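PDB 5H6B: putative secreted lipase from Streptomyces sp. W007, which hydrolyses the ester bonds of triacylglycerols as a thermostable, probably secreted lipase that probably uses the serine-hydrolase chemistry of the alpha/beta-hydrolase fold. Local coordinates for residues P205-T208 / Q209-D212; K158-S161 / D162-G166; T142-G145 / L146-L150; P51-N55 / R56-V60. One frame throughout, in Å; residues are numbered along the deposited sequence.

Contact 1 of 4, residues P205-T208 / Q209-D212; sequences PYRT and QYLD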
loop_
_atom_site.group_PDB
_atom_site.type_symbol
_atom_site.label_atom_id
_atom_site.label_comp_id
_atom_site.label_asym_id
_atom_site.label_seq_id
_atom_site.Cartn_x
_atom_site.Cartn_y
_atom_site.Cartn_z
ATOM N N PRO A 205 -10.444 12.711 -8.673
ATOM C CA PRO A 205 -9.371 13.688 -8.416
ATOM C C PRO A 205 -8.432 13.136 -7.341
ATOM O O PRO A 205 -8.875 12.382 -6.469
ATOM C CB PRO A 205 -10.128 14.934 -7.933
ATOM C CG PRO A 205 -11.567 14.703 -8.308
ATOM C CD PRO A 205 -11.760 13.220 -8.247
ATOM N N TYR A 206 -7.143 13.452 -7.443
ATOM C CA TYR A 206 -6.128 12.788 -6.598
ATOM C C TYR A 206 -6.336 13.013 -5.093
ATOM O O TYR A 206 -5.915 12.188 -4.286
ATOM C CB TYR A 206 -4.712 13.193 -7.017
ATOM C CG TYR A 206 -4.296 14.555 -6.554
ATOM C CD1 TYR A 206 -3.722 14.723 -5.293
ATOM C CD2 TYR A 206 -4.481 15.692 -7.361
ATOM C CE1 TYR A 206 -3.352 15.974 -4.829
ATOM C CE2 TYR A 206 -4.078 16.950 -6.914
ATOM C CZ TYR A 206 -3.516 17.076 -5.640
ATOM O OH TYR A 206 -3.108 18.291 -5.142
ATOM N N ARG A 207 -6.966 14.136 -4.738
ATOM C CA ARG A 207 -7.374 14.445 -3.352
ATOM C C ARG A 207 -8.246 13.389 -2.668
ATOM O O ARG A 207 -8.156 13.235 -1.464
ATOM C CB ARG A 207 -8.080 15.816 -3.287
ATOM C CG ARG A 207 -7.106 16.970 -3.434
ATOM C CD ARG A 207 -7.739 18.306 -3.092
ATOM N NE ARG A 207 -6.731 19.322 -2.768
ATOM C CZ ARG A 207 -6.079 20.084 -3.656
ATOM N NH1 ARG A 207 -6.292 19.976 -4.976
ATOM N NH2 ARG A 207 -5.193 20.980 -3.218
ATOM N N THR A 208 -9.038 12.643 -3.432
ATOM C CA THR A 208 -9.804 11.526 -2.873
ATOM C C THR A 208 -8.924 10.381 -2.329
ATOM O O THR A 208 -9.425 9.481 -1.648
ATOM C CB THR A 208 -10.780 10.910 -3.901
ATOM O OG1 THR A 208 -10.049 10.409 -5.032
ATOM C CG2 THR A 208 -11.825 11.936 -4.363
ATOM N N GLN A 209 -7.627 10.412 -2.630
ATOM C CA GLN A 209 -6.678 9.458 -2.059
ATOM C C GLN A 209 -6.399 9.776 -0.592
ATOM O O GLN A 209 -6.127 8.877 0.197
ATOM C CB GLN A 209 -5.371 9.466 -2.841
ATOM C CG GLN A 209 -5.545 9.141 -4.320
ATOM C CD GLN A 209 -4.265 9.322 -5.087
ATOM O OE1 GLN A 209 -3.171 9.230 -4.527
ATOM N NE2 GLN A 209 -4.385 9.601 -6.377
ATOM N N TYR A 210 -6.469 11.066 -0.247
ATOM C CA TYR A 210 -6.209 11.538 1.111
ATOM C C TYR A 210 -7.207 10.997 2.124
ATOM O O TYR A 210 -8.379 10.824 1.815
ATOM C CB TYR A 210 -6.238 13.067 1.185
ATOM C CG TYR A 210 -5.137 13.796 0.464
ATOM C CD1 TYR A 210 -3.873 13.218 0.263
ATOM C CD2 TYR A 210 -5.337 15.109 0.024
ATOM C CE1 TYR A 210 -2.874 13.922 -0.389
ATOM C CE2 TYR A 210 -4.339 15.820 -0.624
ATOM C CZ TYR A 210 -3.110 15.214 -0.820
ATOM O OH TYR A 210 -2.112 15.885 -1.465
ATOM N N LEU A 211 -6.703 10.736 3.330
ATOM C CA LEU A 211 -7.507 10.317 4.459
ATOM C C LEU A 211 -7.776 11.504 5.398
ATOM O O LEU A 211 -7.100 12.523 5.368
ATOM C CB LEU A 211 -6.802 9.199 5.220
ATOM C CG LEU A 211 -6.702 7.845 4.507
ATOM C CD1 LEU A 211 -5.678 6.971 5.216
ATOM C CD2 LEU A 211 -8.028 7.118 4.447
ATOM N N ASP A 212 -8.787 11.344 6.235
ATOM C CA ASP A 212 -9.179 12.356 7.201
ATOM C C ASP A 212 -9.245 11.740 8.589
ATOM O O ASP A 212 -9.783 10.650 8.774
ATOM C CB ASP A 212 -10.543 12.909 6.820
ATOM C CG ASP A 212 -11.170 13.753 7.911
ATOM O OD1 ASP A 212 -10.896 14.971 7.971
ATOM O OD2 ASP A 212 -11.978 13.188 8.671
#
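The side chains of Tyr206 and Tyr210 run alongside each other in one direction. Tyr210 OH meets the rim of the Tyr206 ring close to its plane, 3.6 Å from Tyr206 CE1. Arg207 CG rests above a face of the Tyr206 ring, towards its rim, and also reaches Tyr210 CE2 at 4.1 Å. Behind the rings the backbone makes a short 3-10 turn: Gln209 N donates to Tyr206 O at 3.0 Å, and Tyr210 N likewise to Arg207 O. The start of the turn is tied by Thr208, whose OG1 lies between its backbone N and carbonyl carbon (chi1 60°) and donates to Pro205 O at 2.7 Å; Thr208 N gives that oxygen a second bond. Gln209 runs extended past Tyr206 O, its CB and CG both 3.1 Å from that oxygen, and its NE2 is hydrogen-bonded to Val203 O and more weakly to Asp200 OD2. Further out, both tyrosines lean on Leu220 of strand 216-220, and Thr208 O is hydrogen-bonded to ND1 of His139, a zinc ligand. With Asp200 set like the acid of a Ser109-His232-Asp200 triad, this 3-10 turn probably belongs to the second shell of a serine-hydrolase active site in an alpha/beta-hydrolase fold.

Contact 2 of 4, residues K158-S161 / D162-G166; sequences KFIS and DNTPG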
loop_
_atom_site.group_PDB
_atom_site.type_symbol
_atom_site.label_atom_id
_atom_site.label_comp_id
_atom_site.label_asym_id
_atom_site.label_seq_id
_atom_site.Cartn_x
_atom_site.Cartn_y
_atom_site.Cartn_z
ATOM N N LYS A 158 -6.885 -9.558 -21.561
ATOM C CA LYS A 158 -7.712 -10.692 -22.003
ATOM C C LYS A 158 -8.333 -11.511 -20.861
ATOM O O LYS A 158 -9.333 -12.169 -21.077
ATOM C CB LYS A 158 -6.947 -11.589 -22.988
ATOM C CG LYS A 158 -5.765 -12.339 -22.399
ATOM C CD LYS A 158 -4.682 -12.577 -23.440
ATOM C CE LYS A 158 -3.416 -13.146 -22.822
ATOM N NZ LYS A 158 -2.204 -12.578 -23.473
ATOM N N PHE A 159 -7.792 -11.429 -19.644
ATOM C CA PHE A 159 -8.352 -12.172 -18.501
ATOM C C PHE A 159 -9.279 -11.410 -17.582
ATOM O O PHE A 159 -9.610 -11.924 -16.525
ATOM C CB PHE A 159 -7.220 -12.744 -17.660
ATOM C CG PHE A 159 -6.219 -13.482 -18.462
ATOM C CD1 PHE A 159 -6.603 -14.602 -19.194
ATOM C CD2 PHE A 159 -4.911 -13.054 -18.525
ATOM C CE1 PHE A 159 -5.683 -15.295 -19.954
ATOM C CE2 PHE A 159 -3.988 -13.746 -19.281
ATOM C CZ PHE A 159 -4.370 -14.870 -19.995
ATOM N N ILE A 160 -9.713 -10.207 -17.962
ATOM C CA ILE A 160 -10.534 -9.373 -17.069
ATOM C C ILE A 160 -11.702 -8.725 -17.797
ATOM O O ILE A 160 -11.782 -8.753 -19.018
ATOM C CB ILE A 160 -9.697 -8.295 -16.323
ATOM C CG1 ILE A 160 -8.939 -7.371 -17.288
ATOM C CG2 ILE A 160 -8.725 -8.951 -15.345
ATOM C CD1 ILE A 160 -9.608 -6.036 -17.515
ATOM N N SER A 161 -12.622 -8.176 -17.015
ATOM C CA SER A 161 -13.765 -7.438 -17.546
ATOM C C SER A 161 -14.209 -6.437 -16.498
ATOM O O SER A 161 -13.667 -6.404 -15.389
ATOM C CB SER A 161 -14.924 -8.401 -17.851
ATOM O OG SER A 161 -15.410 -9.014 -16.658
ATOM N N ASP A 162 -15.233 -5.667 -16.840
ATOM C CA ASP A 162 -15.913 -4.793 -15.873
ATOM C C ASP A 162 -16.434 -5.532 -14.636
ATOM O O ASP A 162 -16.585 -4.917 -13.595
ATOM C CB ASP A 162 -17.076 -4.040 -16.542
ATOM C CG ASP A 162 -16.624 -3.134 -17.697
ATOM O OD1 ASP A 162 -15.408 -2.989 -17.955
ATOM O OD2 ASP A 162 -17.505 -2.559 -18.360
ATOM N N ASN A 163 -16.700 -6.835 -14.745
ATOM C CA ASN A 163 -17.166 -7.637 -13.608
ATOM C C ASN A 163 -16.071 -8.323 -12.792
ATOM O O ASN A 163 -16.389 -9.032 -11.836
ATOM C CB ASN A 163 -18.141 -8.721 -14.096
ATOM C CG ASN A 163 -19.323 -8.143 -14.835
ATOM O OD1 ASN A 163 -20.096 -7.376 -14.272
ATOM N ND2 ASN A 163 -19.466 -8.497 -16.103
ATOM N N THR A 164 -14.799 -8.157 -13.155
ATOM C CA THR A 164 -13.711 -8.767 -12.367
ATOM C C THR A 164 -13.803 -8.100 -10.987
ATOM O O THR A 164 -13.800 -6.877 -10.926
ATOM C CB THR A 164 -12.332 -8.579 -13.027
ATOM O OG1 THR A 164 -12.370 -9.117 -14.354
ATOM C CG2 THR A 164 -11.242 -9.275 -12.242
ATOM N N PRO A 165 -13.987 -8.895 -9.906
ATOM C CA PRO A 165 -14.429 -8.322 -8.617
ATOM C C PRO A 165 -13.460 -7.323 -7.972
ATOM O O PRO A 165 -13.906 -6.322 -7.448
ATOM C CB PRO A 165 -14.592 -9.557 -7.708
ATOM C CG PRO A 165 -14.719 -10.715 -8.629
ATOM C CD PRO A 165 -13.883 -10.368 -9.829
ATOM N N GLY A 166 -12.160 -7.620 -8.008
ATOM C CA GLY A 166 -11.125 -6.683 -7.594
ATOM C C GLY A 166 -11.153 -5.322 -8.285
ATOM O O GLY A 166 -10.721 -4.338 -7.705
#
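Thr164 turns its hydroxyl back on Ser161, and the polar bonds between these two residues dominate the contact. Ser161 N donates to Thr164 OG1 at 2.8 Å, with 159° at the hydrogen, while Thr164 N returns a bond of 3.1 Å to Ser161 O. The two residues therefore hold each other in both directions across a type I beta turn that runs from Ser161 to Thr164. In Thr164 the OG1 branch is placed beside the backbone N and opposite the carbonyl carbon (chi1 -56°), which brings the oxygen round to the Ser161 amide. Asn163 N donates to Ser161 OG at 3.2 Å in a more bent bond (141°), joining a side-chain oxygen to the amide two residues on, as in an ST turn.

The apolar part is smaller: the Ile160 side chain runs roughly perpendicular to that of Thr164, their CG2 methyls 4.0 Å apart. Separately, Ile160 CB comes within 3.4 Å of Thr164 OG1, a close carbon-oxygen approach. Both side chains also touch Leu77 in a neighbouring loop, which places this otherwise exposed turn against the body of the protein.

Thr164 occupies the N-cap position of helix 165-168, but its side-chain bond runs back to Ser161 instead of capping the helix. The buried Thr164 hydroxyl thus accepts a bond from a backbone amide, so its polar group is satisfied within the turn just before the helix.

Contact 3 of 4, residues T142-G145 / L146-L150; sequences TLLG and LTKLL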
loop_
_atom_site.group_PDB
_atom_site.type_symbol
_atom_site.label_atom_id
_atom_site.label_comp_id
_atom_site.label_asym_id
_atom_site.label_seq_id
_atom_site.Cartn_x
_atom_site.Cartn_y
_atom_site.Cartn_z
ATOM N N THR A 142 -12.679 4.985 -10.849
ATOM C CA THR A 142 -13.569 4.523 -11.928
ATOM C C THR A 142 -12.939 3.374 -12.717
ATOM O O THR A 142 -11.700 3.189 -12.723
ATOM C CB THR A 142 -13.922 5.667 -12.907
ATOM O OG1 THR A 142 -12.749 6.081 -13.613
ATOM C CG2 THR A 142 -14.503 6.876 -12.153
ATOM N N LEU A 143 -13.798 2.605 -13.390
ATOM C CA LEU A 143 -13.329 1.552 -14.288
ATOM C C LEU A 143 -12.436 2.138 -15.383
ATOM O O LEU A 143 -11.443 1.514 -15.760
ATOM C CB LEU A 143 -14.490 0.755 -14.891
ATOM C CG LEU A 143 -15.231 -0.181 -13.932
ATOM C CD1 LEU A 143 -16.479 -0.726 -14.606
ATOM C CD2 LEU A 143 -14.341 -1.322 -13.452
ATOM N N LEU A 144 -12.775 3.346 -15.838
ATOM C CA LEU A 144 -11.988 4.098 -16.836
ATOM C C LEU A 144 -10.578 4.413 -16.330
ATOM O O LEU A 144 -9.588 4.192 -17.038
ATOM C CB LEU A 144 -12.713 5.409 -17.202
ATOM C CG LEU A 144 -12.078 6.341 -18.247
ATOM C CD1 LEU A 144 -11.980 5.642 -19.607
ATOM C CD2 LEU A 144 -12.871 7.642 -18.346
ATOM N N GLY A 145 -10.510 4.943 -15.109
ATOM C CA GLY A 145 -9.248 5.137 -14.403
ATOM C C GLY A 145 -8.420 3.856 -14.293
ATOM O O GLY A 145 -7.224 3.860 -14.581
ATOM N N LEU A 146 -9.064 2.757 -13.920
ATOM C CA LEU A 146 -8.362 1.470 -13.821
ATOM C C LEU A 146 -7.847 0.966 -15.163
ATOM O O LEU A 146 -6.780 0.339 -15.211
ATOM C CB LEU A 146 -9.234 0.414 -13.147
ATOM C CG LEU A 146 -9.552 0.714 -11.670
ATOM C CD1 LEU A 146 -10.707 -0.162 -11.195
ATOM C CD2 LEU A 146 -8.328 0.523 -10.777
ATOM N N THR A 147 -8.560 1.271 -16.251
ATOM C CA THR A 147 -8.069 0.938 -17.594
ATOM C C THR A 147 -6.756 1.659 -17.930
ATOM O O THR A 147 -6.002 1.196 -18.772
ATOM C CB THR A 147 -9.106 1.232 -18.714
ATOM O OG1 THR A 147 -9.333 2.643 -18.819
ATOM C CG2 THR A 147 -10.436 0.502 -18.465
ATOM N N LYS A 148 -6.467 2.773 -17.268
ATOM C CA LYS A 148 -5.187 3.453 -17.458
ATOM C C LYS A 148 -3.972 2.714 -16.876
ATOM O O LYS A 148 -2.832 3.076 -17.187
ATOM C CB LYS A 148 -5.266 4.902 -16.968
ATOM C CG LYS A 148 -6.371 5.678 -17.677
ATOM C CD LYS A 148 -6.060 7.161 -17.800
ATOM C CE LYS A 148 -7.300 7.956 -18.196
ATOM N NZ LYS A 148 -7.887 7.423 -19.456
ATOM N N LEU A 149 -4.211 1.695 -16.047
ATOM C CA LEU A 149 -3.154 0.737 -15.669
ATOM C C LEU A 149 -2.726 -0.227 -16.788
ATOM O O LEU A 149 -1.586 -0.685 -16.798
ATOM C CB LEU A 149 -3.579 -0.109 -14.477
ATOM C CG LEU A 149 -3.805 0.570 -13.137
ATOM C CD1 LEU A 149 -4.582 -0.355 -12.202
ATOM C CD2 LEU A 149 -2.477 1.026 -12.521
ATOM N N LEU A 150 -3.629 -0.529 -17.715
ATOM C CA LEU A 150 -3.413 -1.612 -18.686
ATOM C C LEU A 150 -2.141 -1.489 -19.536
ATOM O O LEU A 150 -1.460 -2.493 -19.767
ATOM C CB LEU A 150 -4.641 -1.786 -19.583
ATOM C CG LEU A 150 -5.927 -2.251 -18.892
ATOM C CD1 LEU A 150 -7.014 -2.324 -19.948
ATOM C CD2 LEU A 150 -5.782 -3.594 -18.190
#
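Leu144 and Thr147 lean across each other at a slant on the exposed flank of helix 143-147, with Leu144 CD1 4.1 Å from Thr147 OG1. The threonine turns its two branches to different carbonyls one turn back. OG1 faces Leu144 O, to which it donates in a modelled bond too short for its length to be trusted. CG2 is anti to the carbonyl carbon of its own residue, which brings it to 3.1 Å from Leu143 O. Lys148 follows the same flank, its CG 3.6 Å from Leu144 O and the end of its chain bent back towards Leu144.

Leu143 and Leu146 meet loosely, CD2 of Leu143 lying 4.4 Å from CD1 of Leu146. Leu146 CG also rests on Thr142 O. Beyond them, Leu143 packs on Val171, and Leu149 on Phe39 and His232.

The backbone beneath is that of a short capped helix. Thr142, the N-cap, accepts from Gly145 N through OG1 at 2.9 Å in a nearly straight bond (167°), and its carbonyl receives Leu146 N at 2.9 Å. Later in the chain, Lys148 N divides itself between Gly145 O, at 3.0 Å, and a weak bond to Leu144 O. The chemistry implies a helix whose first turn is secured by the Thr142 hydroxyl as acceptor, followed by a Lys148 amide shared between two carbonyls, while the Thr147 hydroxyl's part as donor stays doubtful.

Contact 4 of 4, residues P51-N55 / R56-V60; sequences PYLVN and RGYCV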
loop_
_atom_site.group_PDB
_atom_site.type_symbol
_atom_site.label_atom_id
_atom_site.label_comp_id
_atom_site.label_asym_id
_atom_site.label_seq_id
_atom_site.Cartn_x
_atom_site.Cartn_y
_atom_site.Cartn_z
ATOM N N PRO A 51 14.345 -3.745 -1.007
ATOM C CA PRO A 51 15.790 -3.535 -0.724
ATOM C C PRO A 51 16.129 -2.191 -0.071
ATOM O O PRO A 51 17.021 -2.122 0.754
ATOM C CB PRO A 51 16.449 -3.579 -2.113
ATOM C CG PRO A 51 15.498 -4.322 -2.971
ATOM C CD PRO A 51 14.107 -4.066 -2.423
ATOM N N TYR A 52 15.429 -1.134 -0.463
ATOM C CA TYR A 52 15.630 0.194 0.114
ATOM C C TYR A 52 15.366 0.194 1.622
ATOM O O TYR A 52 16.101 0.820 2.379
ATOM C CB TYR A 52 14.709 1.168 -0.607
ATOM C CG TYR A 52 14.769 2.617 -0.214
ATOM C CD1 TYR A 52 14.061 3.088 0.903
ATOM C CD2 TYR A 52 15.470 3.546 -1.002
ATOM C CE1 TYR A 52 14.082 4.427 1.247
ATOM C CE2 TYR A 52 15.490 4.890 -0.665
ATOM C CZ TYR A 52 14.791 5.324 0.458
ATOM O OH TYR A 52 14.811 6.642 0.802
ATOM N N LEU A 53 14.326 -0.514 2.049
ATOM C CA LEU A 53 14.028 -0.655 3.468
ATOM C C LEU A 53 14.950 -1.652 4.159
ATOM O O LEU A 53 15.333 -1.432 5.304
ATOM C CB LEU A 53 12.571 -1.050 3.691
ATOM C CG LEU A 53 11.566 0.020 3.268
ATOM C CD1 LEU A 53 10.153 -0.485 3.524
ATOM C CD2 LEU A 53 11.819 1.336 3.987
ATOM N N VAL A 54 15.315 -2.730 3.471
ATOM C CA VAL A 54 16.274 -3.691 4.018
ATOM C C VAL A 54 17.607 -3.005 4.337
ATOM O O VAL A 54 18.208 -3.284 5.372
ATOM C CB VAL A 54 16.471 -4.903 3.077
ATOM C CG1 VAL A 54 17.670 -5.757 3.490
ATOM C CG2 VAL A 54 15.214 -5.759 3.074
ATOM N N ASN A 55 18.035 -2.081 3.479
ATOM C CA ASN A 55 19.284 -1.329 3.686
ATOM C C ASN A 55 19.223 -0.300 4.808
ATOM O O ASN A 55 20.259 0.201 5.217
ATOM C CB ASN A 55 19.713 -0.601 2.405
ATOM C CG ASN A 55 20.004 -1.547 1.252
ATOM O OD1 ASN A 55 20.253 -2.742 1.445
ATOM N ND2 ASN A 55 19.959 -1.015 0.040
ATOM N N ARG A 56 18.018 0.049 5.254
ATOM C CA ARG A 56 17.808 0.873 6.438
ATOM C C ARG A 56 17.467 0.045 7.692
ATOM O O ARG A 56 17.073 0.603 8.715
ATOM C CB ARG A 56 16.738 1.922 6.126
ATOM C CG ARG A 56 17.240 2.942 5.114
ATOM C CD ARG A 56 16.133 3.681 4.391
ATOM N NE ARG A 56 16.698 4.787 3.614
ATOM C CZ ARG A 56 17.342 4.676 2.450
ATOM N NH1 ARG A 56 17.512 3.492 1.845
ATOM N NH2 ARG A 56 17.818 5.776 1.874
ATOM N N GLY A 57 17.630 -1.279 7.607
ATOM C CA GLY A 57 17.589 -2.175 8.764
ATOM C C GLY A 57 16.249 -2.753 9.175
ATOM O O GLY A 57 16.106 -3.199 10.302
ATOM N N TYR A 58 15.272 -2.757 8.272
ATOM C CA TYR A 58 13.955 -3.331 8.558
ATOM C C TYR A 58 13.896 -4.796 8.142
ATOM O O TYR A 58 14.528 -5.196 7.149
ATOM C CB TYR A 58 12.848 -2.565 7.807
ATOM C CG TYR A 58 12.641 -1.128 8.261
ATOM C CD1 TYR A 58 13.412 -0.090 7.731
ATOM C CD2 TYR A 58 11.668 -0.805 9.209
ATOM C CE1 TYR A 58 13.226 1.221 8.134
ATOM C CE2 TYR A 58 11.484 0.509 9.628
ATOM C CZ TYR A 58 12.258 1.512 9.080
ATOM O OH TYR A 58 12.083 2.809 9.473
ATOM N N CYS A 59 13.136 -5.577 8.908
ATOM C CA CYS A 59 12.600 -6.873 8.477
ATOM C C CYS A 59 11.357 -6.604 7.622
ATOM O O CYS A 59 10.354 -6.090 8.140
ATOM C CB CYS A 59 12.198 -7.724 9.693
ATOM S SG CYS A 59 13.578 -8.191 10.772
ATOM N N VAL A 60 11.425 -6.935 6.329
ATOM C CA VAL A 60 10.372 -6.591 5.353
ATOM C C VAL A 60 9.683 -7.878 4.877
ATOM O O VAL A 60 10.319 -8.914 4.722
ATOM C CB VAL A 60 10.964 -5.799 4.161
ATOM C CG1 VAL A 60 9.882 -5.403 3.158
ATOM C CG2 VAL A 60 11.711 -4.572 4.660
#
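Arg56 lays its side chain back along the last turn of helix 49-54 and ends flat on the ring of Tyr52. Its CB starts 3.7 Å from Leu53 O, with CG set beside the backbone N (chi1 -68°), and from there the chain runs extended to NE. CG and CD pass over Tyr52 O, and CD comes within 3.8 Å of Tyr52 CE1. NE reaches the same CE1 at 3.5 Å, while CZ sits 3.3 Å above Tyr52 CZ. The guanidinium and ring planes differ by only 6°, their centres 3.5 Å apart, in a stacked cation-pi pair. NH1 lies over the ring centre and also donates in the guanidinium plane to Tyr52 O at 3.1 Å, so face and edge of the group are both engaged, which restrains its rotation. NH2 ends near Tyr52 OH without a hydrogen bond.

After Asn55 the chain leaves the helix by a Schellman motif, with Gly57 at positive phi in the C-prime position. Tyr58 N donates to Leu53 O at 3.3 Å and Gly57 N to Val54 O. The Tyr58 ring turns its edge to Leu53 O, and Val60 CG2 packs on Leu53 CB at 3.8 Å and on Val54 CG2.

This is the return of a beta-alpha-beta crossover from strand 32-35 through helix 49-54 to strand 59-63. Tyr52 and Leu53 lean on helix 240-250, Leu53 and Tyr58 on Val32, and Cys59 is tied to Cys22 by a disulfide.

All four contacts are local. Contacts 1 and 2 lie at the surface, contacts 3 and 4 are partly buried. Contact 4 stands apart in place and chemistry: it joins a helix to a strand of the central parallel sheet, uses a cation-pi stack with aliphatic packing, and lies across the chain's centre from the others, about 28 to 35 Å between centres. Contacts 2 and 3 touch where Asp162 CB meets Leu143 CD1 at 3.9 Å. Threonine hydroxyls accept or donate in contacts 1, 2 and 3 but not in contact 4. Contact 1 sits between two sheet strands in sequence. Gln209 of contact 1 touches Asp200 and Leu149 of contact 3 touches His232, two members of the probable triad.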